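Local coordinates for protein ribokinase (Giardia lamblia, PDB 6WHJ) that probably catalyses the ATP- and magnesium-dependent phosphorylation of D-ribose at O-5, giving D-ribose 5-phosphate, as a homodimeric kinase of the PfkB family, at residues D130-L135 against K160-Q165; I147-T152 against P177-Y182; A308-V313 against E333-L338. One frame throughout, in Å; residues are numbered along the deposited sequence.

How the contacts relate
Contacts 1 and 2 share helix 149-165. Contact 2 is made at its N-terminal start, against the loop after strand 170-173, and contact 1 at its C-terminal end, against the short helix 131-135. Their centres are about 21 Å apart and their nearest atoms about 9 Å apart. Contact 3 joins helices 301-318 and 331-341. Its centre is about 32 Å from that of contact 2, on the opposite side of the chain's centre, and about 31 Å from that of contact 1. Contact 2 is next to E146, a predicted ribose-binding residue. In contact 3 the side chain of V334 is about 8 Å from that of R321, a residue of the predicted potassium site. Contact 1 is remote from the predicted sites.

Contact 1 (D130-L135 against K160-Q165); sequences DLMAVL and KQAKAQ
Q161 begins the approach of helix 149-165 to M132 of the short helix 131-135. The pair belongs to the helical layer of the alpha/beta ribokinase fold, which packs on the central sheet; the first helix rests on strand 9-12 through L131. The axes of segments 131-135 and 160-165 are 9.7 Å apart at their closest and run at 40° to each other. The CB of Q161 lies 3.8 Å from M132 CE, and the two side chains cross at about a right angle. NE2 of Q161 bonds to E157 OE2, while Q161 OE1 lies 4.0 Å from M132 CE. One residue on, A162 points toward the other helix. Its methyl is shared by two residues: CB is 3.8 Å from L135 CB and 3.9 Å from M132 SD. L135 also packs on V158. Q165 again points toward helix 131-135 and is extended beyond CG. M132 has CG anti to the backbone N (chi1 -180°) and then bends at chi2 and chi3. This carries its sulfur to the second helix, where SD lies 3.9 Å from Q165 NE2.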
ATOM      1  N   ASP B 130     -25.309  23.461  -0.900  1.00 38.69           N
ATOM      2  CA  ASP B 130     -25.929  24.092   0.257  1.00 37.93           C
ATOM      3  C   ASP B 130     -24.937  24.382   1.370  1.00 34.68           C
ATOM      4  O   ASP B 130     -25.347  24.636   2.506  1.00 35.42           O
ATOM      5  CB  ASP B 130     -27.076  23.223   0.766  1.00 38.40           C
ATOM      6  CG  ASP B 130     -28.202  23.133  -0.236  1.00 42.94           C
ATOM      7  OD1 ASP B 130     -28.622  24.200  -0.732  1.00 39.40           O
ATOM      8  OD2 ASP B 130     -28.636  22.006  -0.556  1.00 52.11           O
ATOM      9  N   LEU B 131     -23.644  24.402   1.051  1.00 33.24           N
ATOM     10  CA  LEU B 131     -22.630  24.630   2.071  1.00 29.34           C
ATOM     11  C   LEU B 131     -22.720  26.040   2.634  1.00 31.76           C
ATOM     12  O   LEU B 131     -22.510  26.246   3.834  1.00 33.07           O
ATOM     13  CB  LEU B 131     -21.246  24.384   1.476  1.00 32.19           C
ATOM     14  CG  LEU B 131     -20.011  24.706   2.318  1.00 28.24           C
ATOM     15  CD1 LEU B 131     -19.986  23.822   3.554  1.00 33.38           C
ATOM     16  CD2 LEU B 131     -18.757  24.520   1.493  1.00 22.88           C
ATOM     17  N   MET B 132     -23.032  27.021   1.779  1.00 34.99           N
ATOM     18  CA  MET B 132     -23.063  28.417   2.204  1.00 32.61           C
ATOM     19  C   MET B 132     -24.029  28.617   3.368  1.00 33.10           C
ATOM     20  O   MET B 132     -23.741  29.374   4.302  1.00 36.09           O
ATOM     21  CB  MET B 132     -23.443  29.315   1.019  1.00 32.08           C
ATOM     22  CG  MET B 132     -23.497  30.800   1.344  1.00 35.43           C
ATOM     23  SD  MET B 132     -21.879  31.520   1.755  1.00 41.69           S
ATOM     24  CE  MET B 132     -21.032  31.379   0.174  1.00 33.84           C
ATOM     25  N   ALA B 133     -25.172  27.932   3.337  1.00 34.50           N
ATOM     26  CA  ALA B 133     -26.157  28.091   4.403  1.00 35.29           C
ATOM     27  C   ALA B 133     -25.595  27.643   5.747  1.00 32.54           C
ATOM     28  O   ALA B 133     -25.897  28.244   6.783  1.00 33.34           O
ATOM     29  CB  ALA B 133     -27.428  27.304   4.070  1.00 32.67           C
ATOM     30  N   VAL B 134     -24.766  26.595   5.747  1.00 31.58           N
ATOM     31  CA  VAL B 134     -24.184  26.101   6.990  1.00 31.17           C
ATOM     32  C   VAL B 134     -23.064  27.020   7.462  1.00 31.26           C
ATOM     33  O   VAL B 134     -22.963  27.335   8.654  1.00 36.47           O
ATOM     34  CB  VAL B 134     -23.678  24.656   6.801  1.00 30.84           C
ATOM     35  CG1 VAL B 134     -23.146  24.102   8.111  1.00 29.49           C
ATOM     36  CG2 VAL B 134     -24.761  23.765   6.236  1.00 27.49           C
ATOM     37  N   LEU B 135     -22.241  27.505   6.530  1.00 27.71           N
ATOM     38  CA  LEU B 135     -21.077  28.304   6.885  1.00 29.25           C
ATOM     39  C   LEU B 135     -21.461  29.643   7.502  1.00 33.67           C
ATOM     40  O   LEU B 135     -20.745  30.148   8.375  1.00 34.67           O
ATOM     41  CB  LEU B 135     -20.227  28.536   5.637  1.00 34.04           C
ATOM     42  CG  LEU B 135     -19.282  27.436   5.164  1.00 33.16           C
ATOM     43  CD1 LEU B 135     -18.631  27.828   3.829  1.00 29.55           C
ATOM     44  CD2 LEU B 135     -18.219  27.186   6.228  1.00 28.39           C
ATOM     45  N   LYS B 160     -14.532  32.967   1.731  1.00 34.35           N
ATOM     46  CA  LYS B 160     -14.397  34.422   1.686  1.00 34.93           C
ATOM     47  C   LYS B 160     -15.763  35.088   1.644  1.00 37.99           C
ATOM     48  O   LYS B 160     -16.002  36.083   2.342  1.00 34.36           O
ATOM     49  CB  LYS B 160     -13.537  34.836   0.487  1.00 38.85           C
ATOM     50  CG  LYS B 160     -13.312  36.347   0.297  1.00 35.44           C
ATOM     51  CD  LYS B 160     -12.521  36.619  -0.975  1.00 39.59           C
ATOM     52  CE  LYS B 160     -12.222  38.092  -1.170  1.00 54.94           C
ATOM     53  NZ  LYS B 160     -11.701  38.392  -2.543  1.00 63.16           N
ATOM     54  N   GLN B 161     -16.684  34.525   0.859  1.00 38.20           N
ATOM     55  CA  GLN B 161     -18.044  35.049   0.798  1.00 36.10           C
ATOM     56  C   GLN B 161     -18.822  34.772   2.079  1.00 39.87           C
ATOM     57  O   GLN B 161     -19.691  35.568   2.459  1.00 41.37           O
ATOM     58  CB  GLN B 161     -18.784  34.440  -0.393  1.00 37.48           C
ATOM     59  CG  GLN B 161     -18.522  35.112  -1.729  1.00 40.51           C
ATOM     60  CD  GLN B 161     -19.089  34.322  -2.900  1.00 51.13           C
ATOM     61  OE1 GLN B 161     -20.235  33.873  -2.873  1.00 62.40           O
ATOM     62  NE2 GLN B 161     -18.290  34.174  -3.949  1.00 53.15           N
ATOM     63  N   ALA B 162     -18.524  33.659   2.761  1.00 38.41           N
ATOM     64  CA  ALA B 162     -19.228  33.350   4.004  1.00 37.74           C
ATOM     65  C   ALA B 162     -18.760  34.246   5.141  1.00 36.95           C
ATOM     66  O   ALA B 162     -19.567  34.650   5.987  1.00 35.36           O
ATOM     67  CB  ALA B 162     -19.043  31.879   4.374  1.00 34.94           C
ATOM     68  N   LYS B 163     -17.466  34.589   5.176  1.00 35.96           N
ATOM     69  CA  LYS B 163     -17.011  35.442   6.269  1.00 38.32           C
ATOM     70  C   LYS B 163     -17.536  36.868   6.122  1.00 41.44           C
ATOM     71  O   LYS B 163     -17.763  37.554   7.129  1.00 38.66           O
ATOM     72  CB  LYS B 163     -15.482  35.432   6.383  1.00 32.06           C
ATOM     73  CG  LYS B 163     -14.946  34.054   6.754  1.00 37.97           C
ATOM     74  CD  LYS B 163     -13.504  34.032   7.249  1.00 32.09           C
ATOM     75  CE  LYS B 163     -12.592  34.993   6.546  1.00 31.88           C
ATOM     76  NZ  LYS B 163     -11.351  35.168   7.363  1.00 27.46           N
ATOM     77  N   ALA B 164     -17.776  37.317   4.890  1.00 38.79           N
ATOM     78  CA  ALA B 164     -18.331  38.651   4.716  1.00 38.40           C
ATOM     79  C   ALA B 164     -19.763  38.716   5.230  1.00 41.22           C
ATOM     80  O   ALA B 164     -20.228  39.785   5.632  1.00 41.90           O
ATOM     81  CB  ALA B 164     -18.256  39.068   3.247  1.00 37.34           C
ATOM     82  N   GLN B 165     -20.469  37.584   5.244  1.00 40.20           N
ATOM     83  CA  GLN B 165     -21.816  37.544   5.795  1.00 40.16           C
ATOM     84  C   GLN B 165     -21.841  37.202   7.277  1.00 38.51           C
ATOM     85  O   GLN B 165     -22.761  37.625   7.986  1.00 38.70           O
ATOM     86  CB  GLN B 165     -22.668  36.517   5.044  1.00 42.70           C
ATOM     87  CG  GLN B 165     -22.973  36.875   3.604  1.00 49.81           C
ATOM     88  CD  GLN B 165     -23.880  35.848   2.950  1.00 62.06           C
ATOM     89  OE1 GLN B 165     -25.056  35.720   3.311  1.00 66.23           O
ATOM     90  NE2 GLN B 165     -23.342  35.115   1.971  1.00 55.10           N
TER

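Contact 2 (I147-T152 against P177-Y182); sequences ISPDNT and PYRADY
Y182 crosses P149 and T152 at about right angles, and its phenol end reaches the start of helix 149-165. Its OH donates a 2.6 Å hydrogen bond to I147 O. That oxygen lies at the ring edge, near the ring plane, while the hydroxyl sits 54° out of the carbonyl plane. T152 OG1 is also near, 3.1 Å from Y182 OH. This threonine hydroxyl donates to S148 O, which accepts T152 N as well. S148 is the N-cap, with OG taking N151 N at 2.9 Å.

P149 lies across the tyrosine, its CG 3.7 Å from Y182 CE2. It also meets R179, whose NH2 is 3.5 Å from P149 CD. R179 grips D181 side-on within the type I turn 179-182. The bond from NH2 to OD2 is the straight one (169°) and lies in the guanidinium plane. NE bonds to OD1, which is tilted 33° from that plane. This two-nitrogen grip probably limits rotation of the guanidinium. One guanidinium face receives Y182 CE2 from the ring edge; the planes are steeply inclined, not stacked.

R179 packs on N34 of the second subunit. The contact lies just after the predicted substrate residue E146. It joins the loop after strand 170-173 to the start of helix 149-165, and Y182 and T152 both rest on I187 of helix 184-188.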
ATOM      1  N   ILE B 147      -7.381  17.413  -0.680  1.00 26.82           N
ATOM      2  CA  ILE B 147      -8.258  17.454  -1.849  1.00 26.85           C
ATOM      3  C   ILE B 147      -7.492  18.169  -2.960  1.00 25.46           C
ATOM      4  O   ILE B 147      -6.308  18.483  -2.806  1.00 26.57           O
ATOM      5  CB  ILE B 147      -9.616  18.131  -1.560  1.00 27.25           C
ATOM      6  CG1 ILE B 147      -9.440  19.612  -1.201  1.00 28.09           C
ATOM      7  CG2 ILE B 147     -10.372  17.380  -0.448  1.00 21.61           C
ATOM      8  CD1 ILE B 147     -10.751  20.399  -1.152  1.00 20.04           C
ATOM      9  N   SER B 148      -8.150  18.444  -4.078  1.00 27.25           N
ATOM     10  CA  SER B 148      -7.438  18.981  -5.230  1.00 28.94           C
ATOM     11  C   SER B 148      -7.082  20.455  -5.029  1.00 31.27           C
ATOM     12  O   SER B 148      -7.836  21.206  -4.404  1.00 30.33           O
ATOM     13  CB  SER B 148      -8.277  18.837  -6.491  1.00 28.58           C
ATOM     14  OG  SER B 148      -8.943  20.056  -6.792  1.00 33.53           O
ATOM     15  N   PRO B 149      -5.925  20.891  -5.556  1.00 31.00           N
ATOM     16  CA  PRO B 149      -5.543  22.309  -5.415  1.00 29.28           C
ATOM     17  C   PRO B 149      -6.566  23.277  -5.986  1.00 31.71           C
ATOM     18  O   PRO B 149      -6.911  24.268  -5.325  1.00 29.74           O
ATOM     19  CB  PRO B 149      -4.209  22.382  -6.175  1.00 28.68           C
ATOM     20  CG  PRO B 149      -3.666  21.001  -6.115  1.00 28.49           C
ATOM     21  CD  PRO B 149      -4.861  20.095  -6.196  1.00 29.49           C
ATOM     22  N   ASP B 150      -7.082  23.002  -7.188  1.00 31.78           N
ATOM     23  CA  ASP B 150      -8.024  23.921  -7.816  1.00 30.80           C
ATOM     24  C   ASP B 150      -9.347  23.973  -7.066  1.00 32.65           C
ATOM     25  O   ASP B 150      -9.964  25.043  -6.963  1.00 33.45           O
ATOM     26  CB  ASP B 150      -8.283  23.498  -9.262  1.00 33.53           C
ATOM     27  CG  ASP B 150      -7.092  23.738 -10.170  1.00 37.67           C
ATOM     28  OD1 ASP B 150      -6.158  24.463  -9.767  1.00 35.83           O
ATOM     29  OD2 ASP B 150      -7.113  23.218 -11.309  1.00 48.27           O
ATOM     30  N   ASN B 151      -9.788  22.839  -6.519  1.00 31.02           N
ATOM     31  CA  ASN B 151     -11.039  22.808  -5.776  1.00 27.10           C
ATOM     32  C   ASN B 151     -10.898  23.438  -4.400  1.00 28.37           C
ATOM     33  O   ASN B 151     -11.869  23.994  -3.877  1.00 30.60           O
ATOM     34  CB  ASN B 151     -11.534  21.372  -5.665  1.00 28.88           C
ATOM     35  CG  ASN B 151     -11.957  20.811  -7.004  1.00 28.16           C
ATOM     36  OD1 ASN B 151     -12.336  21.561  -7.903  1.00 30.73           O
ATOM     37  ND2 ASN B 151     -11.890  19.493  -7.151  1.00 28.01           N
ATOM     38  N   THR B 152      -9.713  23.351  -3.797  1.00 27.86           N
ATOM     39  CA  THR B 152      -9.457  24.100  -2.571  1.00 24.89           C
ATOM     40  C   THR B 152      -9.653  25.593  -2.804  1.00 29.80           C
ATOM     41  O   THR B 152     -10.267  26.282  -1.981  1.00 29.12           O
ATOM     42  CB  THR B 152      -8.046  23.817  -2.073  1.00 25.87           C
ATOM     43  OG1 THR B 152      -7.912  22.417  -1.801  1.00 25.41           O
ATOM     44  CG2 THR B 152      -7.774  24.584  -0.795  1.00 27.36           C
ATOM     45  N   PRO B 177      -0.841  17.166   4.145  1.00 28.65           N
ATOM     46  CA  PRO B 177       0.624  17.191   4.095  1.00 29.36           C
ATOM     47  C   PRO B 177       1.122  18.272   3.152  1.00 30.47           C
ATOM     48  O   PRO B 177       0.361  18.722   2.297  1.00 29.81           O
ATOM     49  CB  PRO B 177       0.974  15.803   3.552  1.00 28.54           C
ATOM     50  CG  PRO B 177      -0.170  15.476   2.651  1.00 26.13           C
ATOM     51  CD  PRO B 177      -1.390  16.050   3.349  1.00 29.88           C
ATOM     52  N   TYR B 178       2.393  18.643   3.261  1.00 29.21           N
ATOM     53  CA  TYR B 178       2.930  19.664   2.374  1.00 32.93           C
ATOM     54  C   TYR B 178       2.822  19.231   0.917  1.00 33.58           C
ATOM     55  O   TYR B 178       3.236  18.131   0.545  1.00 34.73           O
ATOM     56  CB  TYR B 178       4.383  19.981   2.713  1.00 33.54           C
ATOM     57  CG  TYR B 178       4.987  20.875   1.670  1.00 34.94           C
ATOM     58  CD1 TYR B 178       4.609  22.207   1.569  1.00 32.48           C
ATOM     59  CD2 TYR B 178       5.900  20.373   0.746  1.00 34.25           C
ATOM     60  CE1 TYR B 178       5.147  23.023   0.600  1.00 36.79           C
ATOM     61  CE2 TYR B 178       6.441  21.178  -0.229  1.00 35.04           C
ATOM     62  CZ  TYR B 178       6.065  22.503  -0.298  1.00 38.61           C
ATOM     63  OH  TYR B 178       6.614  23.304  -1.274  1.00 43.30           O
ATOM     64  N   ARG B 179       2.237  20.101   0.105  1.00 35.12           N
ATOM     65  CA  ARG B 179       2.025  19.880  -1.319  1.00 31.53           C
ATOM     66  C   ARG B 179       2.658  21.045  -2.055  1.00 31.96           C
ATOM     67  O   ARG B 179       2.283  22.196  -1.813  1.00 37.71           O
ATOM     68  CB  ARG B 179       0.531  19.854  -1.654  1.00 31.06           C
ATOM     69  CG  ARG B 179      -0.287  18.777  -1.032  1.00 28.95           C
ATOM     70  CD  ARG B 179      -0.266  17.572  -1.914  1.00 34.98           C
ATOM     71  NE  ARG B 179      -0.855  17.835  -3.223  1.00 33.03           N
ATOM     72  CZ  ARG B 179      -2.125  17.610  -3.529  1.00 29.96           C
ATOM     73  NH1 ARG B 179      -2.949  17.137  -2.605  1.00 27.74           N
ATOM     74  NH2 ARG B 179      -2.564  17.859  -4.761  1.00 26.82           N
ATOM     75  N   ALA B 180       3.576  20.763  -2.972  1.00 29.42           N
ATOM     76  CA  ALA B 180       4.158  21.861  -3.735  1.00 30.29           C
ATOM     77  C   ALA B 180       3.161  22.474  -4.720  1.00 35.39           C
ATOM     78  O   ALA B 180       3.378  23.597  -5.188  1.00 32.01           O
ATOM     79  CB  ALA B 180       5.405  21.388  -4.479  1.00 25.38           C
ATOM     80  N   ASP B 181       2.071  21.774  -5.043  1.00 36.14           N
ATOM     81  CA  ASP B 181       1.122  22.277  -6.026  1.00 31.62           C
ATOM     82  C   ASP B 181      -0.003  23.100  -5.406  1.00 31.87           C
ATOM     83  O   ASP B 181      -0.894  23.540  -6.139  1.00 29.86           O
ATOM     84  CB  ASP B 181       0.518  21.112  -6.829  1.00 25.25           C
ATOM     85  CG  ASP B 181      -0.054  20.018  -5.941  1.00 30.68           C
ATOM     86  OD1 ASP B 181       0.009  20.155  -4.704  1.00 28.82           O
ATOM     87  OD2 ASP B 181      -0.585  19.021  -6.480  1.00 34.66           O
ATOM     88  N   TYR B 182       0.033  23.355  -4.099  1.00 29.98           N
ATOM     89  CA  TYR B 182      -0.988  24.160  -3.439  1.00 28.83           C
ATOM     90  C   TYR B 182      -0.620  25.636  -3.463  1.00 30.88           C
ATOM     91  O   TYR B 182       0.500  26.015  -3.099  1.00 35.17           O
ATOM     92  CB  TYR B 182      -1.171  23.698  -1.996  1.00 29.01           C
ATOM     93  CG  TYR B 182      -2.377  22.827  -1.776  1.00 28.58           C
ATOM     94  CD1 TYR B 182      -3.231  23.055  -0.704  1.00 28.10           C
ATOM     95  CD2 TYR B 182      -2.628  21.737  -2.596  1.00 28.34           C
ATOM     96  CE1 TYR B 182      -4.329  22.250  -0.478  1.00 26.18           C
ATOM     97  CE2 TYR B 182      -3.723  20.928  -2.386  1.00 28.21           C
ATOM     98  CZ  TYR B 182      -4.568  21.183  -1.319  1.00 27.06           C
ATOM     99  OH  TYR B 182      -5.655  20.365  -1.100  1.00 26.31           O
TER

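Contact 3 (A308-V313 against E333-L338); sequences ARFASV and EVDDAL
Helix segments 308-313 and 333-338 pass 9.9 Å apart at their axes, with an angle of 107° between their directions. The backbones are nearest at V313 and V334, whose CA atoms are 6.5 Å apart. The segments belong to helices 301-318 and 331-341, near the C-terminal end of the ribokinase-type domain.

F310 has CG anti to its own N (chi1 179°), which brings the ring toward the second helix. V334 CG1 lies over one ring face in a CH-pi contact, 4.0 Å from the centroid and 27° off the ring normal. Two other groups come to the ring edge: L338 CD2, 3.9 Å from F310 CD1, and D335 OD2, 4.0 Å from F310 CE1.

V313 points toward helix 331-341. CG1 goes to V334 and A337, 4.0 Å from A337 CB, and CG2 is 3.6 Å from L338 CD1. The leucine thus touches V313 with one methyl and F310 with the other. Y261 adds to the packing of V313 and A337.

The chemistry is mostly apolar, with one carboxylate oxygen at the ring edge. The slightly positive ring hydrogens would probably suit D335 OD2, which also forms a salt bridge with R331. E333 pairs with R321, a predicted potassium-site residue. No polar bond links the two segments; they meet mainly through methyl groups and one ring, consistent with van der Waals packing.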
ATOM      1  N   ALA B 308      -5.343  25.777  22.886  1.00 30.35           N
ATOM      2  CA  ALA B 308      -4.218  24.890  22.606  1.00 29.68           C
ATOM      3  C   ALA B 308      -3.804  24.068  23.825  1.00 30.91           C
ATOM      4  O   ALA B 308      -3.370  22.918  23.666  1.00 28.95           O
ATOM      5  CB  ALA B 308      -3.032  25.704  22.082  1.00 30.12           C
ATOM      6  N   ARG B 309      -3.951  24.614  25.042  1.00 26.90           N
ATOM      7  CA  ARG B 309      -3.709  23.804  26.236  1.00 30.84           C
ATOM      8  C   ARG B 309      -4.655  22.614  26.277  1.00 30.06           C
ATOM      9  O   ARG B 309      -4.249  21.492  26.596  1.00 31.91           O
ATOM     10  CB  ARG B 309      -3.874  24.637  27.512  1.00 29.35           C
ATOM     11  CG  ARG B 309      -2.728  25.573  27.830  1.00 33.79           C
ATOM     12  CD  ARG B 309      -2.910  26.224  29.210  1.00 43.49           C
ATOM     13  NE  ARG B 309      -3.787  27.401  29.200  1.00 44.33           N
ATOM     14  CZ  ARG B 309      -3.372  28.638  28.936  1.00 39.18           C
ATOM     15  NH1 ARG B 309      -2.097  28.866  28.650  1.00 38.14           N
ATOM     16  NH2 ARG B 309      -4.229  29.645  28.948  1.00 36.81           N
ATOM     17  N   PHE B 310      -5.919  22.848  25.937  1.00 26.46           N
ATOM     18  CA  PHE B 310      -6.895  21.773  25.861  1.00 30.02           C
ATOM     19  C   PHE B 310      -6.495  20.760  24.799  1.00 31.00           C
ATOM     20  O   PHE B 310      -6.509  19.548  25.047  1.00 30.30           O
ATOM     21  CB  PHE B 310      -8.261  22.398  25.570  1.00 32.12           C
ATOM     22  CG  PHE B 310      -9.395  21.428  25.446  1.00 29.92           C
ATOM     23  CD1 PHE B 310     -10.125  21.054  26.557  1.00 34.02           C
ATOM     24  CD2 PHE B 310      -9.788  20.958  24.206  1.00 28.90           C
ATOM     25  CE1 PHE B 310     -11.200  20.188  26.437  1.00 35.50           C
ATOM     26  CE2 PHE B 310     -10.857  20.102  24.081  1.00 29.55           C
ATOM     27  CZ  PHE B 310     -11.561  19.712  25.194  1.00 34.60           C
ATOM     28  N   ALA B 311      -6.042  21.241  23.640  1.00 31.44           N
ATOM     29  CA  ALA B 311      -5.672  20.335  22.557  1.00 30.76           C
ATOM     30  C   ALA B 311      -4.458  19.499  22.931  1.00 30.46           C
ATOM     31  O   ALA B 311      -4.362  18.333  22.531  1.00 32.89           O
ATOM     32  CB  ALA B 311      -5.414  21.120  21.270  1.00 27.68           C
ATOM     33  N   SER B 312      -3.519  20.078  23.689  1.00 28.94           N
ATOM     34  CA  SER B 312      -2.351  19.315  24.137  1.00 33.79           C
ATOM     35  C   SER B 312      -2.751  18.146  25.034  1.00 32.75           C
ATOM     36  O   SER B 312      -2.253  17.028  24.867  1.00 33.66           O
ATOM     37  CB  SER B 312      -1.367  20.232  24.871  1.00 31.42           C
ATOM     38  OG  SER B 312      -0.936  21.277  24.022  1.00 36.84           O
ATOM     39  N   VAL B 313      -3.663  18.381  25.979  1.00 29.74           N
ATOM     40  CA  VAL B 313      -4.084  17.323  26.887  1.00 33.25           C
ATOM     41  C   VAL B 313      -4.750  16.199  26.103  1.00 37.54           C
ATOM     42  O   VAL B 313      -4.497  15.011  26.351  1.00 35.97           O
ATOM     43  CB  VAL B 313      -5.008  17.900  27.979  1.00 38.22           C
ATOM     44  CG1 VAL B 313      -5.595  16.797  28.861  1.00 39.85           C
ATOM     45  CG2 VAL B 313      -4.259  18.919  28.827  1.00 37.32           C
ATOM     46  N   GLU B 333     -12.802  12.227  29.635  1.00 56.75           N
ATOM     47  CA  GLU B 333     -11.398  11.874  29.836  1.00 56.54           C
ATOM     48  C   GLU B 333     -10.494  13.090  29.688  1.00 53.26           C
ATOM     49  O   GLU B 333      -9.538  13.254  30.453  1.00 52.21           O
ATOM     50  CB  GLU B 333     -10.976  10.779  28.856  1.00 57.20           C
ATOM     51  CG  GLU B 333     -11.748   9.486  28.990  1.00 60.21           C
ATOM     52  CD  GLU B 333     -11.522   8.572  27.806  1.00 62.88           C
ATOM     53  OE1 GLU B 333     -12.505   7.997  27.285  1.00 64.43           O
ATOM     54  OE2 GLU B 333     -10.355   8.445  27.389  1.00 63.21           O
ATOM     55  N   VAL B 334     -10.767  13.941  28.692  1.00 51.03           N
ATOM     56  CA  VAL B 334      -9.992  15.170  28.524  1.00 51.01           C
ATOM     57  C   VAL B 334     -10.239  16.126  29.686  1.00 54.04           C
ATOM     58  O   VAL B 334      -9.295  16.673  30.270  1.00 54.39           O
ATOM     59  CB  VAL B 334     -10.320  15.842  27.177  1.00 45.71           C
ATOM     60  CG1 VAL B 334      -9.457  17.074  26.986  1.00 45.67           C
ATOM     61  CG2 VAL B 334     -10.118  14.889  26.032  1.00 44.03           C
ATOM     62  N   ASP B 335     -11.511  16.331  30.049  1.00 51.37           N
ATOM     63  CA  ASP B 335     -11.831  17.208  31.177  1.00 54.83           C
ATOM     64  C   ASP B 335     -11.191  16.716  32.470  1.00 57.28           C
ATOM     65  O   ASP B 335     -10.693  17.522  33.265  1.00 60.00           O
ATOM     66  CB  ASP B 335     -13.346  17.333  31.370  1.00 54.20           C
ATOM     67  CG  ASP B 335     -14.008  18.210  30.325  1.00 55.37           C
ATOM     68  OD1 ASP B 335     -15.257  18.196  30.257  1.00 55.43           O
ATOM     69  OD2 ASP B 335     -13.292  18.904  29.570  1.00 53.40           O
ATOM     70  N   ASP B 336     -11.210  15.400  32.706  1.00 52.65           N
ATOM     71  CA  ASP B 336     -10.653  14.875  33.948  1.00 55.33           C
ATOM     72  C   ASP B 336      -9.156  15.155  34.036  1.00 59.38           C
ATOM     73  O   ASP B 336      -8.670  15.681  35.042  1.00 64.20           O
ATOM     74  CB  ASP B 336     -10.921  13.371  34.064  1.00 54.92           C
ATOM     75  CG  ASP B 336     -12.384  13.044  34.346  1.00 56.04           C
ATOM     76  OD1 ASP B 336     -12.807  11.918  34.013  1.00 54.79           O
ATOM     77  OD2 ASP B 336     -13.117  13.909  34.873  1.00 57.13           O
ATOM     78  N   ALA B 337      -8.409  14.826  32.978  1.00 60.29           N
ATOM     79  CA  ALA B 337      -6.962  14.994  33.025  1.00 55.98           C
ATOM     80  C   ALA B 337      -6.553  16.462  33.029  1.00 59.38           C
ATOM     81  O   ALA B 337      -5.471  16.799  33.524  1.00 58.92           O
ATOM     82  CB  ALA B 337      -6.316  14.256  31.851  1.00 43.47           C
ATOM     83  N   LEU B 338      -7.394  17.348  32.481  1.00 60.54           N
ATOM     84  CA  LEU B 338      -7.105  18.780  32.527  1.00 59.04           C
ATOM     85  C   LEU B 338      -7.210  19.315  33.951  1.00 67.50           C
ATOM     86  O   LEU B 338      -6.508  20.269  34.313  1.00 67.38           O
ATOM     87  CB  LEU B 338      -8.054  19.535  31.591  1.00 52.24           C
ATOM     88  CG  LEU B 338      -7.757  20.997  31.222  1.00 48.33           C
ATOM     89  CD1 LEU B 338      -6.314  21.182  30.791  1.00 49.69           C
ATOM     90  CD2 LEU B 338      -8.690  21.510  30.139  1.00 47.98           C
TER